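Local coordinates for gene 2 protein (Enterobacteria phage Sf6, PDB 5C12), which forms the nuclease domain of the large terminase subunit, the part of the phage DNA-packaging machine that cuts DNA with metal ions, at residues H51-K61 against G77-W88; M210-I221 against I245-L254. The protein carries 1 engineered substitution. One frame throughout, in Å; residues are numbered along the deposited sequence.

Interaction 1: residues H51-K61 against G77-W88. With MG (magnesium ion), chain C.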
loop_
_atom_site.group_PDB
_atom_site.type_symbol
_atom_site.label_atom_id
_atom_site.label_comp_id
_atom_site.label_asym_id
_atom_site.label_seq_id
_atom_site.Cartn_x
_atom_site.Cartn_y
_atom_site.Cartn_z
ATOM N N HIS A 51 7.387 -2.688 2.179
ATOM C CA HIS A 51 8.529 -1.825 1.968
ATOM C C HIS A 51 8.720 -1.495 0.507
ATOM O O HIS A 51 8.741 -2.380 -0.362
ATOM C CB HIS A 51 9.786 -2.545 2.486
ATOM C CG HIS A 51 11.095 -1.878 2.156
ATOM N ND1 HIS A 51 11.350 -0.550 2.412
ATOM C CD2 HIS A 51 12.250 -2.394 1.666
ATOM C CE1 HIS A 51 12.593 -0.262 2.049
ATOM N NE2 HIS A 51 13.159 -1.370 1.599
ATOM N N ASP A 52 8.910 -0.211 0.239
ATOM C CA ASP A 52 9.260 0.283 -1.074
ATOM C C ASP A 52 10.704 0.740 -1.017
ATOM O O ASP A 52 11.036 1.714 -0.345
ATOM C CB ASP A 52 8.367 1.450 -1.477
ATOM C CG ASP A 52 8.732 1.992 -2.830
ATOM O OD1 ASP A 52 9.921 1.883 -3.203
ATOM O OD2 ASP A 52 7.845 2.500 -3.533
ATOM N N PRO A 53 11.608 0.012 -1.690
ATOM C CA PRO A 53 13.040 0.280 -1.566
ATOM C C PRO A 53 13.550 1.456 -2.405
ATOM O O PRO A 53 14.764 1.669 -2.529
ATOM C CB PRO A 53 13.655 -1.025 -2.053
ATOM C CG PRO A 53 12.717 -1.511 -3.045
ATOM C CD PRO A 53 11.330 -1.159 -2.543
ATOM N N SER A 54 12.605 2.192 -2.974
ATOM C CA SER A 54 12.856 3.368 -3.813
ATOM C C SER A 54 13.043 2.881 -5.230
ATOM O O SER A 54 13.215 1.689 -5.444
ATOM C CB SER A 54 14.055 4.222 -3.351
ATOM O OG SER A 54 15.309 3.679 -3.738
ATOM N N ASP A 55 12.912 3.797 -6.185
ATOM C CA ASP A 55 13.393 3.587 -7.541
ATOM C C ASP A 55 14.781 4.196 -7.483
ATOM O O ASP A 55 14.944 5.283 -6.939
ATOM C CB ASP A 55 12.554 4.345 -8.574
ATOM C CG ASP A 55 11.071 4.390 -8.231
ATOM O OD1 ASP A 55 10.465 3.338 -7.928
ATOM O OD2 ASP A 55 10.502 5.501 -8.274
ATOM N N THR A 56 15.776 3.526 -8.037
ATOM C CA THR A 56 17.159 3.870 -7.732
ATOM C C THR A 56 17.420 3.415 -6.294
ATOM O O THR A 56 16.497 3.340 -5.481
ATOM C CB THR A 56 17.459 5.391 -7.852
ATOM O OG1 THR A 56 17.074 6.075 -6.645
ATOM C CG2 THR A 56 16.770 6.000 -9.070
ATOM N N GLY A 57 18.669 3.097 -5.987
ATOM C CA GLY A 57 18.990 2.461 -4.725
ATOM C C GLY A 57 19.061 3.341 -3.488
ATOM O O GLY A 57 18.741 2.870 -2.389
ATOM N N PRO A 58 19.521 4.595 -3.642
ATOM C CA PRO A 58 19.882 5.384 -2.462
ATOM C C PRO A 58 18.859 6.430 -2.028
ATOM O O PRO A 58 19.059 7.052 -0.982
ATOM C CB PRO A 58 21.149 6.094 -2.926
ATOM C CG PRO A 58 20.870 6.385 -4.373
ATOM C CD PRO A 58 20.029 5.222 -4.879
ATOM N N ASP A 59 17.803 6.634 -2.810
ATOM C CA ASP A 59 16.841 7.699 -2.515
ATOM C C ASP A 59 15.788 7.250 -1.492
ATOM O O ASP A 59 15.875 6.145 -0.955
ATOM C CB ASP A 59 16.197 8.216 -3.810
ATOM C CG ASP A 59 17.210 8.900 -4.727
ATOM O OD1 ASP A 59 17.619 10.044 -4.433
ATOM O OD2 ASP A 59 17.605 8.288 -5.738
ATOM N N ALA A 60 14.825 8.124 -1.216
ATOM C CA ALA A 60 13.894 7.947 -0.096
ATOM C C ALA A 60 13.055 6.682 -0.216
ATOM O O ALA A 60 12.491 6.394 -1.270
ATOM C CB ALA A 60 12.993 9.135 0.037
ATOM N N LYS A 61 12.953 5.951 0.886
ATOM C CA LYS A 61 12.263 4.680 0.896
ATOM C C LYS A 61 10.980 4.728 1.717
ATOM O O LYS A 61 10.783 5.632 2.525
ATOM C CB LYS A 61 13.184 3.615 1.466
ATOM C CG LYS A 61 14.455 3.438 0.626
ATOM C CD LYS A 61 15.562 2.725 1.341
ATOM C CE LYS A 61 16.685 2.435 0.375
ATOM N NZ LYS A 61 17.218 3.666 -0.260
ATOM N N GLY A 77 12.464 6.148 4.876
ATOM C CA GLY A 77 13.811 5.678 5.108
ATOM C C GLY A 77 14.783 6.492 4.289
ATOM O O GLY A 77 14.785 6.418 3.057
ATOM N N LEU A 78 15.582 7.304 4.976
ATOM C CA LEU A 78 16.389 8.321 4.340
ATOM C C LEU A 78 17.882 8.013 4.391
ATOM O O LEU A 78 18.381 7.500 5.390
ATOM C CB LEU A 78 16.122 9.653 5.043
ATOM C CG LEU A 78 14.638 10.032 5.152
ATOM C CD1 LEU A 78 14.544 11.359 5.885
ATOM C CD2 LEU A 78 13.990 10.085 3.765
ATOM N N LEU A 79 18.591 8.380 3.329
ATOM C CA LEU A 79 20.052 8.288 3.259
ATOM C C LEU A 79 20.576 6.884 3.487
ATOM O O LEU A 79 21.639 6.693 4.106
ATOM C CB LEU A 79 20.697 9.252 4.249
ATOM C CG LEU A 79 20.312 10.725 4.067
ATOM C CD1 LEU A 79 21.163 11.640 4.972
ATOM C CD2 LEU A 79 20.399 11.180 2.611
ATOM N N MET A 80 19.852 5.917 2.938
ATOM C CA MET A 80 20.251 4.519 3.024
ATOM C C MET A 80 20.459 3.904 1.651
ATOM O O MET A 80 19.745 4.219 0.708
ATOM C CB MET A 80 19.163 3.757 3.764
ATOM C CG MET A 80 19.153 4.123 5.234
ATOM S SD MET A 80 18.130 3.048 6.198
ATOM C CE MET A 80 16.697 3.473 5.342
ATOM N N ASP A 81 21.452 3.029 1.544
ATOM C CA ASP A 81 21.545 2.185 0.370
ATOM C C ASP A 81 20.498 1.075 0.436
ATOM O O ASP A 81 19.716 0.965 1.393
ATOM C CB ASP A 81 22.984 1.656 0.151
ATOM C CG ASP A 81 23.425 0.615 1.168
ATOM O OD1 ASP A 81 22.610 -0.162 1.690
ATOM O OD2 ASP A 81 24.648 0.523 1.391
ATOM N N ILE A 82 20.421 0.274 -0.618
ATOM C CA ILE A 82 19.344 -0.680 -0.728
ATOM C C ILE A 82 19.354 -1.698 0.405
ATOM O O ILE A 82 18.304 -2.103 0.887
ATOM C CB ILE A 82 19.361 -1.385 -2.108
ATOM C CG1 ILE A 82 18.140 -2.281 -2.279
ATOM C CG2 ILE A 82 20.587 -2.211 -2.280
ATOM C CD1 ILE A 82 17.011 -1.602 -2.959
ATOM N N ASN A 83 20.543 -2.120 0.827
ATOM C CA ASN A 83 20.628 -3.112 1.892
ATOM C C ASN A 83 20.329 -2.528 3.270
ATOM O O ASN A 83 19.637 -3.153 4.070
ATOM C CB ASN A 83 21.985 -3.814 1.854
ATOM C CG ASN A 83 22.257 -4.441 0.507
ATOM O OD1 ASN A 83 23.118 -3.980 -0.239
ATOM N ND2 ASN A 83 21.481 -5.467 0.166
ATOM N N GLU A 84 20.807 -1.314 3.531
ATOM C CA GLU A 84 20.451 -0.617 4.759
ATOM C C GLU A 84 18.943 -0.396 4.817
ATOM O O GLU A 84 18.296 -0.562 5.854
ATOM C CB GLU A 84 21.180 0.731 4.834
ATOM C CG GLU A 84 22.679 0.591 4.997
ATOM C CD GLU A 84 23.421 1.905 4.858
ATOM O OE1 GLU A 84 22.979 2.765 4.076
ATOM O OE2 GLU A 84 24.445 2.072 5.538
ATOM N N GLY A 85 18.363 -0.061 3.676
ATOM C CA GLY A 85 16.931 0.114 3.601
ATOM C C GLY A 85 16.149 -1.151 3.962
ATOM O O GLY A 85 15.155 -1.119 4.696
ATOM N N ALA A 86 16.591 -2.298 3.457
ATOM C CA ALA A 86 15.888 -3.530 3.777
ATOM C C ALA A 86 16.088 -3.910 5.249
ATOM O O ALA A 86 15.199 -4.470 5.871
ATOM C CB ALA A 86 16.356 -4.662 2.852
ATOM N N ASP A 87 17.253 -3.622 5.802
ATOM C CA ASP A 87 17.486 -3.855 7.233
ATOM C C ASP A 87 16.525 -2.993 8.048
ATOM O O ASP A 87 15.889 -3.443 9.001
ATOM C CB ASP A 87 18.903 -3.496 7.619
ATOM C CG ASP A 87 19.201 -3.811 9.069
ATOM O OD1 ASP A 87 18.886 -4.940 9.504
ATOM O OD2 ASP A 87 19.744 -2.933 9.775
ATOM N N TRP A 88 16.417 -1.735 7.653
ATOM C CA TRP A 88 15.504 -0.807 8.310
ATOM C C TRP A 88 14.061 -1.302 8.278
ATOM O O TRP A 88 13.365 -1.335 9.304
ATOM C CB TRP A 88 15.661 0.560 7.642
ATOM C CG TRP A 88 14.532 1.546 7.924
ATOM C CD1 TRP A 88 14.319 2.245 9.085
ATOM C CD2 TRP A 88 13.529 1.971 7.010
ATOM N NE1 TRP A 88 13.212 3.055 8.943
ATOM C CE2 TRP A 88 12.723 2.917 7.680
ATOM C CE3 TRP A 88 13.209 1.638 5.689
ATOM C CZ2 TRP A 88 11.632 3.519 7.077
ATOM C CZ3 TRP A 88 12.128 2.236 5.104
ATOM C CH2 TRP A 88 11.341 3.158 5.804
HETATM MG MG MG C . 7.699 2.769 -5.536
HETATM O O HOH W 1 15.753 -0.723 0.565
HETATM O O HOH W 2 9.512 2.298 -5.850
HETATM O O HOH W 3 7.673 3.113 -7.574
HETATM O O HOH W 4 17.406 9.084 0.709
HETATM O O HOH W 5 17.132 6.025 1.511
HETATM O O HOH W 6 6.994 0.755 -5.924
HETATM O O HOH W 7 8.199 4.756 -5.188
#

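Interaction 2: residues M210-I221 against I245-L254. With MG (magnesium ion), chain C.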
loop_
_atom_site.group_PDB
_atom_site.type_symbol
_atom_site.label_atom_id
_atom_site.label_comp_id
_atom_site.label_asym_id
_atom_site.label_seq_id
_atom_site.Cartn_x
_atom_site.Cartn_y
_atom_site.Cartn_z
ATOM N N MET A 210 3.884 12.402 9.158
ATOM C CA MET A 210 3.984 11.320 8.193
ATOM C C MET A 210 2.636 11.032 7.527
ATOM O O MET A 210 2.580 10.642 6.358
ATOM C CB MET A 210 4.572 10.045 8.835
ATOM C CG MET A 210 6.073 10.126 9.177
ATOM S SD MET A 210 7.063 10.712 7.789
ATOM C CE MET A 210 6.713 9.490 6.573
ATOM N N LEU A 211 1.542 11.196 8.261
ATOM C CA LEU A 211 0.236 10.965 7.671
ATOM C C LEU A 211 -0.014 11.967 6.537
ATOM O O LEU A 211 -0.511 11.591 5.473
ATOM C CB LEU A 211 -0.865 11.042 8.734
ATOM C CG LEU A 211 -2.262 10.629 8.290
ATOM C CD1 LEU A 211 -2.285 9.195 7.835
ATOM C CD2 LEU A 211 -3.263 10.866 9.441
ATOM N N GLU A 212 0.311 13.237 6.772
ATOM C CA GLU A 212 0.193 14.283 5.753
ATOM C C GLU A 212 1.078 13.976 4.533
ATOM O O GLU A 212 0.656 14.191 3.396
ATOM C CB GLU A 212 0.548 15.657 6.321
ATOM C CG GLU A 212 0.495 16.750 5.270
ATOM C CD GLU A 212 -0.826 16.738 4.522
ATOM O OE1 GLU A 212 -1.863 16.666 5.220
ATOM O OE2 GLU A 212 -0.835 16.768 3.261
ATOM N N LYS A 213 2.296 13.493 4.753
ATOM C CA LYS A 213 3.159 13.154 3.616
ATOM C C LYS A 213 2.544 12.037 2.781
ATOM O O LYS A 213 2.551 12.088 1.535
ATOM C CB LYS A 213 4.561 12.709 4.083
ATOM C CG LYS A 213 5.390 13.801 4.718
ATOM C CD LYS A 213 6.847 13.359 4.732
ATOM C CE LYS A 213 7.747 14.383 5.341
ATOM N NZ LYS A 213 9.161 14.112 4.933
ATOM N N LEU A 214 2.002 11.026 3.455
ATOM C CA LEU A 214 1.330 9.927 2.777
ATOM C C LEU A 214 0.161 10.464 1.942
ATOM O O LEU A 214 0.002 10.111 0.774
ATOM C CB LEU A 214 0.814 8.906 3.772
ATOM C CG LEU A 214 -0.126 7.854 3.185
ATOM C CD1 LEU A 214 0.638 6.874 2.319
ATOM C CD2 LEU A 214 -0.935 7.124 4.281
ATOM N N PHE A 215 -0.663 11.304 2.558
ATOM C CA PHE A 215 -1.832 11.803 1.872
ATOM C C PHE A 215 -1.469 12.594 0.620
ATOM O O PHE A 215 -2.151 12.500 -0.403
ATOM C CB PHE A 215 -2.669 12.673 2.806
ATOM C CG PHE A 215 -3.403 11.908 3.879
ATOM C CD1 PHE A 215 -3.280 10.539 4.021
ATOM C CD2 PHE A 215 -4.251 12.581 4.746
ATOM C CE1 PHE A 215 -3.984 9.860 5.008
ATOM C CE2 PHE A 215 -4.952 11.899 5.720
ATOM C CZ PHE A 215 -4.832 10.550 5.854
ATOM N N ALA A 216 -0.410 13.388 0.707
ATOM C CA ALA A 216 0.038 14.192 -0.419
ATOM C C ALA A 216 0.533 13.322 -1.567
ATOM O O ALA A 216 0.524 13.756 -2.714
ATOM C CB ALA A 216 1.128 15.138 0.006
ATOM N N GLU A 217 1.012 12.119 -1.251
ATOM C CA GLU A 217 1.406 11.173 -2.279
ATOM C C GLU A 217 0.203 10.450 -2.848
ATOM O O GLU A 217 0.071 10.315 -4.064
ATOM C CB GLU A 217 2.435 10.155 -1.736
ATOM C CG GLU A 217 3.794 10.756 -1.437
ATOM C CD GLU A 217 4.856 9.711 -1.045
ATOM O OE1 GLU A 217 4.529 8.502 -1.051
ATOM O OE2 GLU A 217 5.989 10.137 -0.740
ATOM N N LEU A 218 -0.707 10.020 -1.980
ATOM C CA LEU A 218 -1.863 9.242 -2.417
ATOM C C LEU A 218 -2.758 9.991 -3.416
ATOM O O LEU A 218 -3.342 9.375 -4.317
ATOM C CB LEU A 218 -2.701 8.787 -1.218
ATOM C CG LEU A 218 -2.158 7.618 -0.381
ATOM C CD1 LEU A 218 -3.022 7.392 0.837
ATOM C CD2 LEU A 218 -2.100 6.334 -1.201
ATOM N N THR A 219 -2.885 11.305 -3.253
ATOM C CA THR A 219 -3.726 12.079 -4.145
ATOM C C THR A 219 -3.071 12.380 -5.481
ATOM O O THR A 219 -3.697 13.011 -6.339
ATOM C CB THR A 219 -4.159 13.389 -3.488
ATOM O OG1 THR A 219 -2.999 14.125 -3.083
ATOM C CG2 THR A 219 -5.040 13.078 -2.278
ATOM N N GLN A 220 -1.841 11.899 -5.668
ATOM C CA GLN A 220 -1.122 12.063 -6.929
ATOM C C GLN A 220 -1.192 10.808 -7.799
ATOM O O GLN A 220 -0.837 10.861 -8.976
ATOM C CB GLN A 220 0.349 12.385 -6.668
ATOM C CG GLN A 220 0.590 13.645 -5.845
ATOM C CD GLN A 220 0.679 14.879 -6.689
ATOM O OE1 GLN A 220 -0.237 15.193 -7.453
ATOM N NE2 GLN A 220 1.795 15.590 -6.573
ATOM N N ILE A 221 -1.622 9.688 -7.226
ATOM C CA ILE A 221 -1.699 8.426 -7.972
ATOM C C ILE A 221 -2.790 8.577 -9.037
ATOM O O ILE A 221 -3.919 8.978 -8.734
ATOM C CB ILE A 221 -1.977 7.230 -7.063
ATOM C CG1 ILE A 221 -0.907 7.102 -5.974
ATOM C CG2 ILE A 221 -2.061 5.943 -7.885
ATOM C CD1 ILE A 221 0.507 6.920 -6.503
ATOM N N ILE A 245 6.421 14.897 -10.439
ATOM C CA ILE A 245 6.160 14.481 -9.063
ATOM C C ILE A 245 7.123 13.368 -8.659
ATOM O O ILE A 245 7.368 12.436 -9.429
ATOM C CB ILE A 245 4.672 14.087 -8.818
ATOM C CG1 ILE A 245 4.516 12.633 -8.399
ATOM C CG2 ILE A 245 3.807 14.375 -10.036
ATOM C CD1 ILE A 245 3.878 12.469 -7.054
ATOM N N PRO A 246 7.695 13.489 -7.456
ATOM C CA PRO A 246 8.671 12.515 -6.967
ATOM C C PRO A 246 8.029 11.156 -6.726
ATOM O O PRO A 246 6.805 11.034 -6.634
ATOM C CB PRO A 246 9.173 13.132 -5.654
ATOM C CG PRO A 246 8.157 14.122 -5.262
ATOM C CD PRO A 246 7.493 14.601 -6.510
ATOM N N SER A 247 8.869 10.138 -6.613
ATOM C CA SER A 247 8.382 8.772 -6.476
ATOM C C SER A 247 7.563 8.656 -5.191
ATOM O O SER A 247 8.011 9.091 -4.127
ATOM C CB SER A 247 9.553 7.799 -6.456
ATOM O OG SER A 247 9.098 6.484 -6.712
ATOM N N PRO A 248 6.352 8.084 -5.292
ATOM C CA PRO A 248 5.446 8.039 -4.142
ATOM C C PRO A 248 5.665 6.790 -3.302
ATOM O O PRO A 248 4.817 5.893 -3.271
ATOM C CB PRO A 248 4.073 8.047 -4.811
ATOM C CG PRO A 248 4.285 7.243 -6.067
ATOM C CD PRO A 248 5.677 7.635 -6.529
ATOM N N ASN A 249 6.806 6.733 -2.621
ATOM C CA ASN A 249 7.187 5.503 -1.940
ATOM C C ASN A 249 6.331 5.157 -0.738
ATOM O O ASN A 249 6.158 3.978 -0.421
ATOM C CB ASN A 249 8.630 5.559 -1.489
ATOM C CG ASN A 249 9.535 6.165 -2.520
ATOM O OD1 ASN A 249 9.914 5.503 -3.459
ATOM N ND2 ASN A 249 9.888 7.440 -2.347
ATOM N N LEU A 250 5.804 6.168 -0.038
ATOM C CA LEU A 250 4.919 5.894 1.089
ATOM C C LEU A 250 3.593 5.316 0.581
ATOM O O LEU A 250 3.073 4.338 1.135
ATOM C CB LEU A 250 4.648 7.157 1.912
ATOM C CG LEU A 250 5.842 7.905 2.462
ATOM C CD1 LEU A 250 5.346 9.186 3.100
ATOM C CD2 LEU A 250 6.581 7.027 3.453
ATOM N N ALA A 251 3.039 5.939 -0.467
ATOM C CA ALA A 251 1.816 5.438 -1.102
ATOM C C ALA A 251 1.988 4.015 -1.600
ATOM O O ALA A 251 1.122 3.180 -1.400
ATOM C CB ALA A 251 1.388 6.348 -2.267
ATOM N N ASP A 252 3.131 3.745 -2.232
ATOM C CA ASP A 252 3.364 2.404 -2.782
ATOM C C ASP A 252 3.471 1.362 -1.672
ATOM O O ASP A 252 3.011 0.230 -1.811
ATOM C CB ASP A 252 4.655 2.387 -3.613
ATOM C CG ASP A 252 4.505 3.038 -4.982
ATOM O OD1 ASP A 252 3.393 3.447 -5.395
ATOM O OD2 ASP A 252 5.545 3.149 -5.658
ATOM N N ALA A 253 4.129 1.725 -0.582
ATOM C CA ALA A 253 4.277 0.846 0.572
ATOM C C ALA A 253 2.899 0.494 1.139
ATOM O O ALA A 253 2.577 -0.667 1.409
ATOM C CB ALA A 253 5.160 1.504 1.617
ATOM N N LEU A 254 2.027 1.499 1.253
ATOM C CA LEU A 254 0.689 1.260 1.763
ATOM C C LEU A 254 -0.101 0.361 0.800
ATOM O O LEU A 254 -0.802 -0.554 1.221
ATOM C CB LEU A 254 -0.021 2.591 2.045
ATOM C CG LEU A 254 -1.464 2.419 2.520
ATOM C CD1 LEU A 254 -1.535 1.711 3.847
ATOM C CD2 LEU A 254 -2.137 3.777 2.582
HETATM MG MG MG C . 7.699 2.769 -5.536
HETATM O O HOH W 8 8.222 8.808 -0.556
HETATM O O HOH W 9 7.132 11.663 -2.696
HETATM O O HOH W 7 8.199 4.756 -5.188
HETATM O O HOH W 6 6.994 0.755 -5.924
HETATM O O HOH W 2 9.512 2.298 -5.850
HETATM O O HOH W 3 7.673 3.113 -7.574
#

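Interaction 1: residues H51-K61 against G77-W88
Three backbone carbonyls grip the ammonium of Lys61. Lys61 NZ donates to Met80 O at 2.8 Å, approaching from above that carbonyl's plane, while Gly57 O and Asp59 O of its own loop take the other two bonds. The chain runs nearly straight over Gly85, with Lys61 CD 3.7 Å from Gly85 CA, and turns only at its last torsion (chi4 58°), which swings NZ in among the three oxygens. One lysine thus pins the metal-site loop to the turn leading into helix 82-95. At its root, Lys61 pairs with Gly77 as an antiparallel hydrogen-bonded pair, Lys61 N to Gly77 O and Gly77 N to Lys61 O both 2.9 Å. This is the open end of the hairpin formed by strands 61-67 and 70-77, within the mixed sheet of the RNase H-like nuclease fold. A capping box opens the helix: Glu84 N donates almost straight to Asp81 OD1 (2.8 Å, 176°), and Asp81 N returns a bond to Glu84 OE1. Beside the Lys61 stem, the His51 ring meets Trp88 obliquely, planes at 73°; ND1 is hydrogen-bonded to Gly62 O, and a water joins NE2 to Ile82 O. Ile82 CD1 packs 3.5 Å from Pro53 CB, next to Asp52, whose OD2 binds the magnesium ion.

Interaction 2: residues M210-I221 against I245-L254
Glu217 supplies the polar part of this contact, reaching from the last turns of helix 208-218 to the start of helix 249-256. With CG beside its backbone N (chi1 -69°) and the chain extended beyond, its carboxylate lies against the first turn of the second helix. Glu217 OE1 accepts from Ala251 N at 3.0 Å, nearly straight at 165°, and takes a second, weak bond from Leu250 N. Two waters bind the other oxygen: one links OE2 to Asn249 ND2, the other links OE2 to Ser247 O.

The apolar contacts follow from two helices crossing almost perpendicularly, at -87°, with their axes 8.2 Å apart. Leu250 is a knob in a hole formed by Met210, Lys213, Leu214 and Glu217. Its CD1 touches both Lys213 CB and the methyl of Met210, whose side chain bends at chi2 and chi3 to bring CE within 3.7 Å of Leu250 CD1. At Ala251 the helices come close, its CB 3.6 Å from Leu218 CD2. Farther along, Leu254 CD2 touches Leu214 CD2 and Leu218 CD1, and Leu176 of helix 168-189 adjoins the cluster. Beyond the helix end, Ile221 CD1 rests on Pro248 CG, and Gln220 and Ile245 lie alongside each other, running in opposite senses, with Gln220 CB 3.6 Å from Ile245 CD1.

Metal coordination occupies another side of the second helix: Asp252 OD2 binds magnesium at 2.2 Å, while a metal-bound water donates to Asn249 OD1. OD1 of Asp252 is held by Tyr173. The chemistry implies an indirect role for Glu217: its negative charge at the helix N-terminus would probably be stabilised by the N-H groups of the first turn and the helix dipole, and its grip is consistent with holding in place the turn that carries Asp252, a magnesium ligand, and Asn249, which reaches the ion through a water.

In the fold
The two contacts follow one another along the chain, interaction 1 closing before interaction 2 opens, and their centres lie 16 Å apart. Interaction 1 ties the end of strand 47-52 and its following loop to the hairpin and to helix 82-95; interaction 2 packs helix 208-218 against helix 249-256. They meet at one magnesium ion, which takes Asp52 from the first and Asp252 from the second, with four waters completing its shell. Asp55 and Ser247 also meet, so closely in the model that their probable hydrogen bond is doubtful in detail. The nuclease site is thus assembled between sheet and helices, from chain segments far apart in sequence, each held by its own packing.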